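Local coordinates for succinoglycan biosynthesis protein (Bacillus cereus ATCC 14579, PDB 2QGM) that has no established function but belongs to the erythromycin esterase family and may act as a hydrolase of ester or lactone bonds, at residues P51-E56 / F61-P66; K68-N73 / L387-H392; R95-L100 / K300-A305. All coordinates share one frame; numbering follows the deposited sequence.

Interaction 1: P51-E56 / F61-P66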
ATOM      1  N   PRO A  51      15.009 -17.574   8.357  1.00 19.07           N
ATOM      2  CA  PRO A  51      14.279 -18.235   7.278  1.00 20.24           C
ATOM      3  C   PRO A  51      12.789 -18.461   7.494  1.00 19.47           C
ATOM      4  O   PRO A  51      12.327 -18.704   8.611  1.00 19.77           O
ATOM      5  CB  PRO A  51      15.037 -19.544   7.105  1.00 21.13           C
ATOM      6  CG  PRO A  51      15.457 -19.858   8.502  1.00 20.16           C
ATOM      7  CD  PRO A  51      15.945 -18.510   9.009  1.00 21.71           C
ATOM      8  N   LEU A  52      12.044 -18.372   6.398  1.00 19.93           N
ATOM      9  CA  LEU A  52      10.608 -18.596   6.419  1.00 19.71           C
ATOM     10  C   LEU A  52      10.376 -19.985   5.829  1.00 21.14           C
ATOM     11  O   LEU A  52      11.042 -20.388   4.869  1.00 20.92           O
ATOM     12  CB  LEU A  52       9.902 -17.519   5.592  1.00 20.77           C
ATOM     13  CG  LEU A  52      10.110 -16.095   6.125  1.00 18.75           C
ATOM     14  CD1 LEU A  52       9.466 -15.112   5.171  1.00 21.25           C
ATOM     15  CD2 LEU A  52       9.532 -15.963   7.525  1.00 21.01           C
ATOM     16  N   LYS A  53       9.438 -20.716   6.414  1.00 21.43           N
ATOM     17  CA  LYS A  53       9.159 -22.077   5.987  1.00 22.35           C
ATOM     18  C   LYS A  53       8.101 -22.241   4.913  1.00 21.48           C
ATOM     19  O   LYS A  53       8.138 -23.198   4.143  1.00 21.60           O
ATOM     20  CB  LYS A  53       8.750 -22.920   7.196  1.00 23.10           C
ATOM     21  CG  LYS A  53       7.484 -22.412   7.868  1.00 28.59           C
ATOM     22  CD  LYS A  53       6.957 -23.380   8.910  1.00 29.13           C
ATOM     23  CE  LYS A  53       5.670 -22.845   9.529  1.00 29.61           C
ATOM     24  NZ  LYS A  53       5.030 -23.789  10.498  1.00 33.07           N
ATOM     25  N   THR A  54       7.152 -21.316   4.857  1.00 20.18           N
ATOM     26  CA  THR A  54       6.062 -21.420   3.889  1.00 19.81           C
ATOM     27  C   THR A  54       5.452 -20.048   3.651  1.00 20.14           C
ATOM     28  O   THR A  54       5.786 -19.091   4.345  1.00 16.20           O
ATOM     29  CB  THR A  54       4.956 -22.339   4.438  1.00 19.71           C
ATOM     30  OG1 THR A  54       3.902 -22.469   3.479  1.00 20.89           O
ATOM     31  CG2 THR A  54       4.379 -21.763   5.731  1.00 20.86           C
ATOM     32  N   ILE A  55       4.569 -19.961   2.663  1.00 19.19           N
ATOM     33  CA  ILE A  55       3.866 -18.719   2.351  1.00 20.73           C
ATOM     34  C   ILE A  55       2.385 -18.919   2.702  1.00 20.57           C
ATOM     35  O   ILE A  55       1.602 -17.970   2.685  1.00 20.34           O
ATOM     36  CB  ILE A  55       3.945 -18.368   0.845  1.00 20.60           C
ATOM     37  CG1 ILE A  55       3.334 -19.490   0.017  1.00 21.02           C
ATOM     38  CG2 ILE A  55       5.388 -18.150   0.419  1.00 21.43           C
ATOM     39  CD1 ILE A  55       3.287 -19.178  -1.455  1.00 21.51           C
ATOM     40  N   GLU A  56       2.016 -20.160   3.020  1.00 20.87           N
ATOM     41  CA  GLU A  56       0.632 -20.512   3.338  1.00 22.32           C
ATOM     42  C   GLU A  56       0.095 -19.851   4.596  1.00 21.05           C
ATOM     43  O   GLU A  56       0.582 -20.088   5.693  1.00 20.74           O
ATOM     44  CB  GLU A  56       0.484 -22.035   3.454  1.00 25.60           C
ATOM     45  CG  GLU A  56       0.719 -22.776   2.150  1.00 31.63           C
ATOM     46  CD  GLU A  56      -0.089 -22.196   0.998  1.00 36.06           C
ATOM     47  OE1 GLU A  56      -1.330 -22.098   1.126  1.00 37.88           O
ATOM     48  OE2 GLU A  56       0.519 -21.837  -0.037  1.00 37.84           O
ATOM     49  N   PHE A  61       2.406 -20.162  12.789  1.00 23.81           N
ATOM     50  CA  PHE A  61       3.242 -18.970  12.660  1.00 23.22           C
ATOM     51  C   PHE A  61       4.556 -18.992  13.435  1.00 24.69           C
ATOM     52  O   PHE A  61       5.099 -17.936  13.769  1.00 25.40           O
ATOM     53  CB  PHE A  61       2.446 -17.731  13.094  1.00 22.30           C
ATOM     54  CG  PHE A  61       1.239 -17.453  12.247  1.00 23.26           C
ATOM     55  CD1 PHE A  61       1.371 -17.243  10.879  1.00 24.64           C
ATOM     56  CD2 PHE A  61      -0.029 -17.363  12.820  1.00 24.47           C
ATOM     57  CE1 PHE A  61       0.262 -16.945  10.088  1.00 26.72           C
ATOM     58  CE2 PHE A  61      -1.146 -17.064  12.039  1.00 26.69           C
ATOM     59  CZ  PHE A  61      -1.002 -16.852  10.665  1.00 26.84           C
ATOM     60  N   GLU A  62       5.076 -20.181  13.726  1.00 24.71           N
ATOM     61  CA  GLU A  62       6.323 -20.278  14.475  1.00 26.68           C
ATOM     62  C   GLU A  62       7.494 -19.544  13.823  1.00 24.79           C
ATOM     63  O   GLU A  62       8.314 -18.947  14.520  1.00 23.88           O
ATOM     64  CB  GLU A  62       6.708 -21.746  14.689  1.00 30.37           C
ATOM     65  CG  GLU A  62       5.895 -22.449  15.762  1.00 36.28           C
ATOM     66  CD  GLU A  62       6.073 -21.824  17.139  1.00 39.82           C
ATOM     67  OE1 GLU A  62       7.223 -21.787  17.637  1.00 42.01           O
ATOM     68  OE2 GLU A  62       5.064 -21.373  17.725  1.00 41.47           O
ATOM     69  N   ASP A  63       7.573 -19.577  12.494  1.00 23.57           N
ATOM     70  CA  ASP A  63       8.683 -18.922  11.807  1.00 23.28           C
ATOM     71  C   ASP A  63       8.556 -17.405  11.734  1.00 22.23           C
ATOM     72  O   ASP A  63       9.463 -16.726  11.250  1.00 20.74           O
ATOM     73  CB  ASP A  63       8.871 -19.510  10.397  1.00 24.82           C
ATOM     74  CG  ASP A  63       7.698 -19.238   9.487  1.00 25.44           C
ATOM     75  OD1 ASP A  63       6.572 -19.067   9.997  1.00 25.61           O
ATOM     76  OD2 ASP A  63       7.901 -19.209   8.255  1.00 26.20           O
ATOM     77  N   LEU A  64       7.441 -16.869  12.226  1.00 19.80           N
ATOM     78  CA  LEU A  64       7.240 -15.423  12.216  1.00 21.34           C
ATOM     79  C   LEU A  64       7.500 -14.797  13.585  1.00 20.75           C
ATOM     80  O   LEU A  64       7.352 -13.586  13.756  1.00 21.51           O
ATOM     81  CB  LEU A  64       5.821 -15.077  11.748  1.00 18.33           C
ATOM     82  CG  LEU A  64       5.506 -15.494  10.306  1.00 18.64           C
ATOM     83  CD1 LEU A  64       4.060 -15.162   9.954  1.00 19.63           C
ATOM     84  CD2 LEU A  64       6.466 -14.796   9.358  1.00 18.70           C
ATOM     85  N   LYS A  65       7.890 -15.615  14.558  1.00 22.79           N
ATOM     86  CA  LYS A  65       8.177 -15.089  15.886  1.00 22.02           C
ATOM     87  C   LYS A  65       9.291 -14.038  15.838  1.00 21.78           C
ATOM     88  O   LYS A  65       9.253 -13.060  16.583  1.00 20.68           O
ATOM     89  CB  LYS A  65       8.543 -16.219  16.850  1.00 25.72           C
ATOM     90  CG  LYS A  65       7.387 -17.190  17.095  1.00 26.03           C
ATOM     91  CD  LYS A  65       7.447 -17.819  18.488  1.00 32.12           C
ATOM     92  CE  LYS A  65       8.743 -18.577  18.725  1.00 33.07           C
ATOM     93  NZ  LYS A  65       8.771 -19.187  20.090  1.00 36.60           N
ATOM     94  N   PRO A  66      10.303 -14.226  14.972  1.00 22.14           N
ATOM     95  CA  PRO A  66      11.357 -13.208  14.928  1.00 21.50           C
ATOM     96  C   PRO A  66      10.783 -11.868  14.464  1.00 21.44           C
ATOM     97  O   PRO A  66      11.306 -10.813  14.805  1.00 20.23           O
ATOM     98  CB  PRO A  66      12.350 -13.784  13.925  1.00 22.36           C
ATOM     99  CG  PRO A  66      12.218 -15.247  14.137  1.00 23.37           C
ATOM    100  CD  PRO A  66      10.711 -15.433  14.231  1.00 21.20           C
TER
HETATM  101  O   HOH W   1      12.274 -17.204  11.104  1.00 20.29           O
HETATM  102  O   HOH W   2       6.376 -17.670   6.668  1.00 20.09           O
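Asp63 meets Lys53 through the lysine's backbone amide rather than its ammonium group. Lys53 N donates to Asp63 OD2 over 2.8 Å in a nearly straight bond (165°), which arrives on the anti side of the carboxylate and 28° out of its plane, whereas Lys53 NZ stays 5.0 Å from Asp63 OD1. The extended lysine chain crosses the carboxylate at about a right angle and lays its CG methylene 3.3 Å from Asp63 OD2. The short aspartate side chain suits this job: with chi1 at 65°, its CG lies between the backbone N and the carbonyl carbon, which aims the acid at the loop. Asp63 OD2 has a second donor, a water 2.7 Å away that also donates to Thr54 O, while Asp63 OD1 pairs with Arg95 of helix 87-104. A further water bridges Pro51 O and Asp63 O. In addition, Leu52 CD2 touches Leu64 CD2 at 3.8 Å, and the two buried leucines extend the apolar contact toward Leu387 and Leu96 respectively. Just beyond the bonded amide, Thr54 OG1 accepts from Glu56 N at 3.0 Å, an ST turn. The whole is a loop tied down by an aspartate, in the connection from edge strand 50-51 of the main sheet to helix 65-71.

Interaction 2: K68-N73 / L387-H392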
ATOM      1  N   LYS A  68       7.834 -10.524  15.269  1.00 19.05           N
ATOM      2  CA  LYS A  68       7.180  -9.810  16.364  1.00 20.63           C
ATOM      3  C   LYS A  68       8.221  -9.004  17.127  1.00 20.53           C
ATOM      4  O   LYS A  68       7.956  -7.886  17.566  1.00 20.31           O
ATOM      5  CB  LYS A  68       6.486 -10.795  17.316  1.00 20.92           C
ATOM      6  CG  LYS A  68       5.725 -10.114  18.455  1.00 24.91           C
ATOM      7  CD  LYS A  68       4.898 -11.110  19.267  1.00 27.11           C
ATOM      8  CE  LYS A  68       4.122 -10.404  20.372  1.00 28.98           C
ATOM      9  NZ  LYS A  68       3.233 -11.328  21.134  1.00 31.06           N
ATOM     10  N   LYS A  69       9.408  -9.586  17.262  1.00 22.88           N
ATOM     11  CA  LYS A  69      10.511  -8.959  17.967  1.00 24.64           C
ATOM     12  C   LYS A  69      11.063  -7.781  17.176  1.00 24.52           C
ATOM     13  O   LYS A  69      11.501  -6.783  17.752  1.00 24.85           O
ATOM     14  CB  LYS A  69      11.606  -9.996  18.239  1.00 27.68           C
ATOM     15  CG  LYS A  69      11.053 -11.290  18.842  1.00 31.09           C
ATOM     16  CD  LYS A  69      12.134 -12.197  19.406  1.00 34.61           C
ATOM     17  CE  LYS A  69      13.052 -12.745  18.330  1.00 35.54           C
ATOM     18  NZ  LYS A  69      14.059 -13.657  18.942  1.00 38.66           N
HETATM   19  N   MSE A  70      11.029  -7.887  15.852  1.00 21.48           N
HETATM   20  CA  MSE A  70      11.517  -6.808  14.989  1.00 20.41           C
HETATM   21  C   MSE A  70      10.579  -5.605  15.025  1.00 20.40           C
HETATM   22  O   MSE A  70      11.016  -4.457  15.162  1.00 18.33           O
HETATM   23  CB  MSE A  70      11.615  -7.277  13.531  1.00 20.62           C
HETATM   24  CG  MSE A  70      12.652  -8.348  13.237  1.00 19.79           C
HETATM   25 SE   MSE A  70      12.513  -8.952  11.403  1.00 27.75          SE
HETATM   26  CE  MSE A  70      13.593 -10.542  11.513  1.00 19.16           C
ATOM     27  N   ILE A  71       9.284  -5.878  14.876  1.00 20.52           N
ATOM     28  CA  ILE A  71       8.274  -4.826  14.851  1.00 20.24           C
ATOM     29  C   ILE A  71       8.148  -4.107  16.180  1.00 21.16           C
ATOM     30  O   ILE A  71       7.955  -2.890  16.219  1.00 20.54           O
ATOM     31  CB  ILE A  71       6.881  -5.383  14.478  1.00 22.28           C
ATOM     32  CG1 ILE A  71       6.953  -6.132  13.144  1.00 23.64           C
ATOM     33  CG2 ILE A  71       5.874  -4.248  14.367  1.00 20.21           C
ATOM     34  CD1 ILE A  71       7.489  -5.311  12.012  1.00 25.74           C
ATOM     35  N   GLY A  72       8.245  -4.862  17.267  1.00 19.68           N
ATOM     36  CA  GLY A  72       8.122  -4.257  18.576  1.00 20.52           C
ATOM     37  C   GLY A  72       6.731  -3.697  18.767  1.00 20.88           C
ATOM     38  O   GLY A  72       5.743  -4.324  18.383  1.00 21.49           O
ATOM     39  N   ASN A  73       6.652  -2.505  19.343  1.00 22.16           N
ATOM     40  CA  ASN A  73       5.360  -1.882  19.594  1.00 21.91           C
ATOM     41  C   ASN A  73       4.992  -0.808  18.575  1.00 20.77           C
ATOM     42  O   ASN A  73       4.169   0.055  18.855  1.00 21.48           O
ATOM     43  CB  ASN A  73       5.330  -1.293  21.004  1.00 27.86           C
ATOM     44  CG  ASN A  73       6.551  -0.451  21.308  1.00 30.78           C
ATOM     45  OD1 ASN A  73       6.805   0.558  20.648  1.00 34.36           O
ATOM     46  ND2 ASN A  73       7.314  -0.860  22.320  1.00 32.99           N
ATOM     47  N   LEU A 387      13.452 -13.491   6.311  1.00 16.71           N
ATOM     48  CA  LEU A 387      13.269 -12.131   6.785  1.00 18.86           C
ATOM     49  C   LEU A 387      14.657 -11.637   7.114  1.00 18.51           C
ATOM     50  O   LEU A 387      15.505 -12.413   7.555  1.00 18.17           O
ATOM     51  CB  LEU A 387      12.450 -12.094   8.075  1.00 19.35           C
ATOM     52  CG  LEU A 387      11.012 -12.592   8.033  1.00 20.39           C
ATOM     53  CD1 LEU A 387      10.500 -12.799   9.446  1.00 20.99           C
ATOM     54  CD2 LEU A 387      10.167 -11.583   7.294  1.00 19.00           C
ATOM     55  N   LEU A 388      14.888 -10.349   6.910  1.00 18.63           N
ATOM     56  CA  LEU A 388      16.177  -9.757   7.223  1.00 19.07           C
ATOM     57  C   LEU A 388      15.933  -8.383   7.841  1.00 19.46           C
ATOM     58  O   LEU A 388      15.340  -7.515   7.206  1.00 19.05           O
ATOM     59  CB  LEU A 388      17.025  -9.625   5.952  1.00 20.91           C
ATOM     60  CG  LEU A 388      18.467  -9.193   6.199  1.00 21.54           C
ATOM     61  CD1 LEU A 388      19.140 -10.286   7.015  1.00 21.86           C
ATOM     62  CD2 LEU A 388      19.219  -8.956   4.886  1.00 23.24           C
ATOM     63  N   ASP A 389      16.368  -8.195   9.087  1.00 18.17           N
ATOM     64  CA  ASP A 389      16.209  -6.902   9.773  1.00 18.89           C
ATOM     65  C   ASP A 389      17.464  -6.096   9.451  1.00 19.43           C
ATOM     66  O   ASP A 389      18.509  -6.291  10.064  1.00 19.31           O
ATOM     67  CB  ASP A 389      16.090  -7.099  11.296  1.00 19.42           C
ATOM     68  CG  ASP A 389      15.752  -5.800  12.043  1.00 21.87           C
ATOM     69  OD1 ASP A 389      16.002  -4.703  11.499  1.00 20.20           O
ATOM     70  OD2 ASP A 389      15.243  -5.887  13.177  1.00 19.28           O
ATOM     71  N   ASN A 390      17.360  -5.184   8.492  1.00 18.23           N
ATOM     72  CA  ASN A 390      18.520  -4.406   8.073  1.00 18.64           C
ATOM     73  C   ASN A 390      19.040  -3.425   9.123  1.00 18.77           C
ATOM     74  O   ASN A 390      20.205  -3.029   9.079  1.00 20.53           O
ATOM     75  CB  ASN A 390      18.221  -3.644   6.766  1.00 18.46           C
ATOM     76  CG  ASN A 390      17.700  -4.548   5.652  1.00 19.39           C
ATOM     77  OD1 ASN A 390      18.212  -5.643   5.427  1.00 19.03           O
ATOM     78  ND2 ASN A 390      16.687  -4.072   4.934  1.00 19.55           N
ATOM     79  N   ARG A 391      18.188  -3.047  10.070  1.00 17.53           N
ATOM     80  CA  ARG A 391      18.567  -2.093  11.109  1.00 19.47           C
ATOM     81  C   ARG A 391      19.589  -2.595  12.121  1.00 19.69           C
ATOM     82  O   ARG A 391      20.369  -1.806  12.648  1.00 22.48           O
ATOM     83  CB  ARG A 391      17.331  -1.643  11.886  1.00 18.82           C
ATOM     84  CG  ARG A 391      16.196  -1.152  11.023  1.00 16.30           C
ATOM     85  CD  ARG A 391      14.944  -1.002  11.861  1.00 17.51           C
ATOM     86  NE  ARG A 391      14.550  -2.288  12.414  1.00 17.88           N
ATOM     87  CZ  ARG A 391      13.516  -2.474  13.223  1.00 21.32           C
ATOM     88  NH1 ARG A 391      12.757  -1.447  13.584  1.00 21.37           N
ATOM     89  NH2 ARG A 391      13.241  -3.695  13.672  1.00 22.07           N
ATOM     90  N   HIS A 392      19.586  -3.894  12.401  1.00 20.67           N
ATOM     91  CA  HIS A 392      20.498  -4.442  13.397  1.00 22.06           C
ATOM     92  C   HIS A 392      21.595  -5.363  12.874  1.00 22.34           C
ATOM     93  O   HIS A 392      22.241  -6.069  13.651  1.00 23.29           O
ATOM     94  CB  HIS A 392      19.676  -5.148  14.481  1.00 22.99           C
ATOM     95  CG  HIS A 392      18.663  -4.257  15.131  1.00 23.69           C
ATOM     96  ND1 HIS A 392      19.011  -3.149  15.870  1.00 24.63           N
ATOM     97  CD2 HIS A 392      17.306  -4.287  15.116  1.00 24.24           C
ATOM     98  CE1 HIS A 392      17.916  -2.532  16.282  1.00 24.51           C
ATOM     99  NE2 HIS A 392      16.869  -3.204  15.835  1.00 24.07           N
TER
HETATM  100  O   HOH W   3      10.599  -1.585  15.654  1.00 23.86           O
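Met70, present as selenomethionine, and Arg391 are brought together by two torsions. Met70 has CG anti to its carbonyl carbon (chi1 -66°) and an extended chain beyond, which runs past Asp389, pointing the opposite way, to reach Leu387. Arg391 bends at chi3 (-62°), turning its guanidinium back along its own segment, where it can hold Asp389 and the end of helix 65-71 at once. The guanidinium grips the carboxylate side-on: Arg391 NE bonds Asp389 OD1 and Arg391 NH2 bonds Asp389 OD2, each at 3.0 Å and each on the syn side of its oxygen. Asp389 OD1 also accepts from Arg391 N at 3.1 Å, in a bent bond that forms an Asx turn. Arg391 NH2 then makes a nearly straight bond of 2.8 Å to Met70 O. That carbonyl lies at the guanidinium edge, close to its plane, although the donor stands above the carbonyl plane, 38° out of it. One water completes the link by donating to Met70 O at 2.9 Å and accepting from Arg391 NH1. Arginine fits here because its flat guanidinium, with several N-H groups in one plane, can serve a carboxylate, a carbonyl and a water together. The unbranched methionine chain suits its place alongside Asp389: its CG lies 3.6 Å from Asp389 OD2, and its terminal CE meets Leu387 CB at 3.9 Å. The pairing would probably balance much of the arginine's charge with that of Asp389. Asp389 also fixes the rotation of the guanidinium, leaving it directed at the Met70 carbonyl, in the last turn of the helix; the arginine would probably stabilise the partial negative charge of that oxygen.

Interaction 3: R95-L100 / K300-A305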
ATOM      1  N   ARG A  95      -0.166 -13.918   4.446  1.00 13.70           N
ATOM      2  CA  ARG A  95       0.260 -14.635   5.645  1.00 15.64           C
ATOM      3  C   ARG A  95       0.723 -13.623   6.696  1.00 14.57           C
ATOM      4  O   ARG A  95       0.354 -13.719   7.864  1.00 15.74           O
ATOM      5  CB  ARG A  95       1.386 -15.626   5.311  1.00 15.56           C
ATOM      6  CG  ARG A  95       1.944 -16.393   6.496  1.00 19.25           C
ATOM      7  CD  ARG A  95       2.880 -17.505   6.024  1.00 18.83           C
ATOM      8  NE  ARG A  95       3.675 -18.073   7.110  1.00 18.40           N
ATOM      9  CZ  ARG A  95       3.197 -18.869   8.061  1.00 20.83           C
ATOM     10  NH1 ARG A  95       1.914 -19.212   8.068  1.00 19.46           N
ATOM     11  NH2 ARG A  95       4.003 -19.313   9.019  1.00 20.54           N
ATOM     12  N   LEU A  96       1.516 -12.641   6.269  1.00 15.29           N
ATOM     13  CA  LEU A  96       2.012 -11.604   7.169  1.00 15.67           C
ATOM     14  C   LEU A  96       0.860 -10.814   7.798  1.00 14.99           C
ATOM     15  O   LEU A  96       0.863 -10.562   8.995  1.00 13.13           O
ATOM     16  CB  LEU A  96       2.939 -10.646   6.415  1.00 16.41           C
ATOM     17  CG  LEU A  96       4.450 -10.681   6.668  1.00 21.08           C
ATOM     18  CD1 LEU A  96       4.894 -12.040   7.192  1.00 19.38           C
ATOM     19  CD2 LEU A  96       5.176 -10.307   5.376  1.00 18.23           C
ATOM     20  N   VAL A  97      -0.115 -10.424   6.986  1.00 14.87           N
ATOM     21  CA  VAL A  97      -1.275  -9.682   7.470  1.00 13.66           C
ATOM     22  C   VAL A  97      -1.999 -10.514   8.524  1.00 15.00           C
ATOM     23  O   VAL A  97      -2.316 -10.033   9.615  1.00 13.72           O
ATOM     24  CB  VAL A  97      -2.256  -9.348   6.301  1.00 14.44           C
ATOM     25  CG1 VAL A  97      -3.574  -8.797   6.854  1.00 17.03           C
ATOM     26  CG2 VAL A  97      -1.612  -8.336   5.349  1.00 16.17           C
ATOM     27  N   LYS A  98      -2.236 -11.781   8.213  1.00 13.37           N
ATOM     28  CA  LYS A  98      -2.925 -12.652   9.156  1.00 14.80           C
ATOM     29  C   LYS A  98      -2.180 -12.732  10.491  1.00 14.26           C
ATOM     30  O   LYS A  98      -2.797 -12.718  11.560  1.00 15.61           O
ATOM     31  CB  LYS A  98      -3.093 -14.046   8.549  1.00 13.78           C
ATOM     32  CG  LYS A  98      -4.111 -14.900   9.280  1.00 20.61           C
ATOM     33  CD  LYS A  98      -4.329 -16.222   8.565  1.00 23.86           C
ATOM     34  CE  LYS A  98      -5.370 -17.057   9.273  1.00 27.74           C
ATOM     35  NZ  LYS A  98      -5.470 -18.405   8.659  1.00 30.35           N
ATOM     36  N   TYR A  99      -0.856 -12.809  10.434  1.00 14.55           N
ATOM     37  CA  TYR A  99      -0.058 -12.867  11.654  1.00 14.58           C
ATOM     38  C   TYR A  99      -0.185 -11.565  12.451  1.00 15.30           C
ATOM     39  O   TYR A  99      -0.399 -11.588  13.663  1.00 15.46           O
ATOM     40  CB  TYR A  99       1.412 -13.125  11.312  1.00 16.54           C
ATOM     41  CG  TYR A  99       2.311 -13.153  12.524  1.00 17.67           C
ATOM     42  CD1 TYR A  99       2.287 -14.225  13.411  1.00 19.67           C
ATOM     43  CD2 TYR A  99       3.171 -12.090  12.797  1.00 18.24           C
ATOM     44  CE1 TYR A  99       3.106 -14.237  14.542  1.00 21.26           C
ATOM     45  CE2 TYR A  99       3.985 -12.092  13.921  1.00 20.22           C
ATOM     46  CZ  TYR A  99       3.948 -13.164  14.791  1.00 20.44           C
ATOM     47  OH  TYR A  99       4.732 -13.154  15.925  1.00 21.63           O
ATOM     48  N   LEU A 100      -0.061 -10.427  11.771  1.00 14.44           N
ATOM     49  CA  LEU A 100      -0.176  -9.130  12.445  1.00 14.59           C
ATOM     50  C   LEU A 100      -1.538  -8.953  13.112  1.00 13.36           C
ATOM     51  O   LEU A 100      -1.637  -8.432  14.221  1.00 12.43           O
ATOM     52  CB  LEU A 100       0.039  -7.983  11.449  1.00 14.26           C
ATOM     53  CG  LEU A 100       1.449  -7.807  10.884  1.00 19.05           C
ATOM     54  CD1 LEU A 100       1.476  -6.575  10.003  1.00 19.56           C
ATOM     55  CD2 LEU A 100       2.464  -7.679  12.009  1.00 19.15           C
ATOM     56  N   LYS A 300      -3.869  -0.840  15.590  1.00 15.63           N
ATOM     57  CA  LYS A 300      -2.615  -0.684  14.859  1.00 16.50           C
ATOM     58  C   LYS A 300      -2.923  -0.715  13.367  1.00 14.64           C
ATOM     59  O   LYS A 300      -3.904  -1.325  12.941  1.00 14.45           O
ATOM     60  CB  LYS A 300      -1.636  -1.798  15.224  1.00 17.70           C
ATOM     61  CG  LYS A 300      -1.225  -1.811  16.686  1.00 19.68           C
ATOM     62  CD  LYS A 300      -0.285  -2.980  16.939  1.00 19.69           C
ATOM     63  CE  LYS A 300       0.241  -2.989  18.354  1.00 20.88           C
ATOM     64  NZ  LYS A 300       1.016  -4.234  18.599  1.00 16.95           N
ATOM     65  N   THR A 301      -2.066  -0.068  12.580  1.00 13.47           N
ATOM     66  CA  THR A 301      -2.270   0.052  11.141  1.00 13.79           C
ATOM     67  C   THR A 301      -1.247  -0.563  10.207  1.00 12.87           C
ATOM     68  O   THR A 301      -0.039  -0.406  10.371  1.00 12.45           O
ATOM     69  CB  THR A 301      -2.395   1.528  10.754  1.00 13.45           C
ATOM     70  OG1 THR A 301      -3.438   2.114  11.532  1.00 13.07           O
ATOM     71  CG2 THR A 301      -2.721   1.678   9.273  1.00 16.59           C
HETATM   72  N   MSE A 302      -1.767  -1.259   9.205  1.00 12.17           N
HETATM   73  CA  MSE A 302      -0.948  -1.896   8.190  1.00 13.52           C
HETATM   74  C   MSE A 302      -1.141  -1.131   6.885  1.00 14.31           C
HETATM   75  O   MSE A 302      -2.268  -0.812   6.513  1.00 14.47           O
HETATM   76  CB  MSE A 302      -1.388  -3.342   7.984  1.00 14.84           C
HETATM   77  CG  MSE A 302      -1.267  -4.242   9.213  1.00 13.70           C
HETATM   78 SE   MSE A 302      -2.263  -5.903   8.959  1.00 23.80          SE
HETATM   79  CE  MSE A 302      -4.019  -5.186   9.275  1.00 13.46           C
ATOM     80  N   VAL A 303      -0.045  -0.822   6.204  1.00 12.88           N
ATOM     81  CA  VAL A 303      -0.123  -0.128   4.925  1.00 14.08           C
ATOM     82  C   VAL A 303       0.381  -1.087   3.842  1.00 12.76           C
ATOM     83  O   VAL A 303       1.559  -1.444   3.796  1.00 13.66           O
ATOM     84  CB  VAL A 303       0.723   1.163   4.922  1.00 14.89           C
ATOM     85  CG1 VAL A 303       0.701   1.815   3.528  1.00 14.75           C
ATOM     86  CG2 VAL A 303       0.169   2.125   5.961  1.00 16.51           C
ATOM     87  N   TRP A 304      -0.544  -1.524   2.997  1.00 13.62           N
ATOM     88  CA  TRP A 304      -0.240  -2.444   1.906  1.00 13.84           C
ATOM     89  C   TRP A 304      -0.092  -1.625   0.633  1.00 13.13           C
ATOM     90  O   TRP A 304      -1.043  -0.977   0.190  1.00 12.81           O
ATOM     91  CB  TRP A 304      -1.384  -3.451   1.750  1.00 15.32           C
ATOM     92  CG  TRP A 304      -1.262  -4.390   0.577  1.00 16.88           C
ATOM     93  CD1 TRP A 304      -1.158  -4.054  -0.742  1.00 17.39           C
ATOM     94  CD2 TRP A 304      -1.319  -5.823   0.622  1.00 16.91           C
ATOM     95  NE1 TRP A 304      -1.155  -5.192  -1.521  1.00 18.38           N
ATOM     96  CE2 TRP A 304      -1.252  -6.289  -0.706  1.00 17.67           C
ATOM     97  CE3 TRP A 304      -1.423  -6.758   1.661  1.00 16.95           C
ATOM     98  CZ2 TRP A 304      -1.288  -7.651  -1.029  1.00 18.10           C
ATOM     99  CZ3 TRP A 304      -1.459  -8.112   1.343  1.00 15.49           C
ATOM    100  CH2 TRP A 304      -1.391  -8.545   0.008  1.00 18.98           C
ATOM    101  N   ALA A 305       1.092  -1.651   0.036  1.00 12.31           N
ATOM    102  CA  ALA A 305       1.322  -0.881  -1.183  1.00 11.49           C
ATOM    103  C   ALA A 305       2.591  -1.376  -1.841  1.00 13.80           C
ATOM    104  O   ALA A 305       3.241  -2.282  -1.333  1.00 13.76           O
ATOM    105  CB  ALA A 305       1.456   0.602  -0.835  1.00 15.40           C
TER
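Val97 is the first residue of helix segment 95-100 to reach strand 301-304. Its CG1 lies opposite the backbone N (chi1 170°) and its CG2 opposite the carbonyl carbon, which splits the methyls between two partners. Val97 CG1 packs 3.8 Å from SE of Met302, a selenomethionine, while Val97 CG2 meets the six-membered ring of Trp304 at its edge, 4.0 Å from Trp304 CZ3. A beta-branched valine can thus touch two large side chains of the strand at once. One turn further on, Leu100 sends CD1 to 3.7 Å from Met302 CG, the two side chains lying alongside each other and pointing opposite ways. Met302 has CG anti to its carbonyl carbon (chi1 -61°) and a nearly extended chi2, which carry SE to Val97 CG1 and Leu100 CD1. No hydrogen bond crosses this buried, apolar interface, and Trp304 NE1 finds its partner in the hydroxyl of Tyr140. The segment axes approach to 10.4 Å and run antiparallel, at 172°. Helix 87-104 joins parallel strands 76-79 and 108-111 in a beta-alpha-beta crossover that passes over strand 301-304 between them. Phe109 of strand 108-111 touches both Val97 and Met302, and helix 143-157 packs on Val97 and Trp304 through Met148.

In the fold
Interaction 3 is the wholly buried contact, its centre about 10 Å from the centre of the chain, and is purely apolar. Interactions 1 and 2, their centres about 22 and 20 Å from the chain centre, are partly buried and mix hydrogen bonds and waters with a few apolar touches. Both involve helix 65-71, interaction 1 in the 3-10 turn that leads into it and interaction 2 in its last turn, and they meet where Leu52 packs on Leu387. Interaction 1 joins interaction 3 through the salt bridge of Asp63 with Arg95, whose helix turns another face to strand 301-304. Interactions 2 and 3 reach different strands of the same mixed sheet, and their helices meet where Lys68 touches Tyr99.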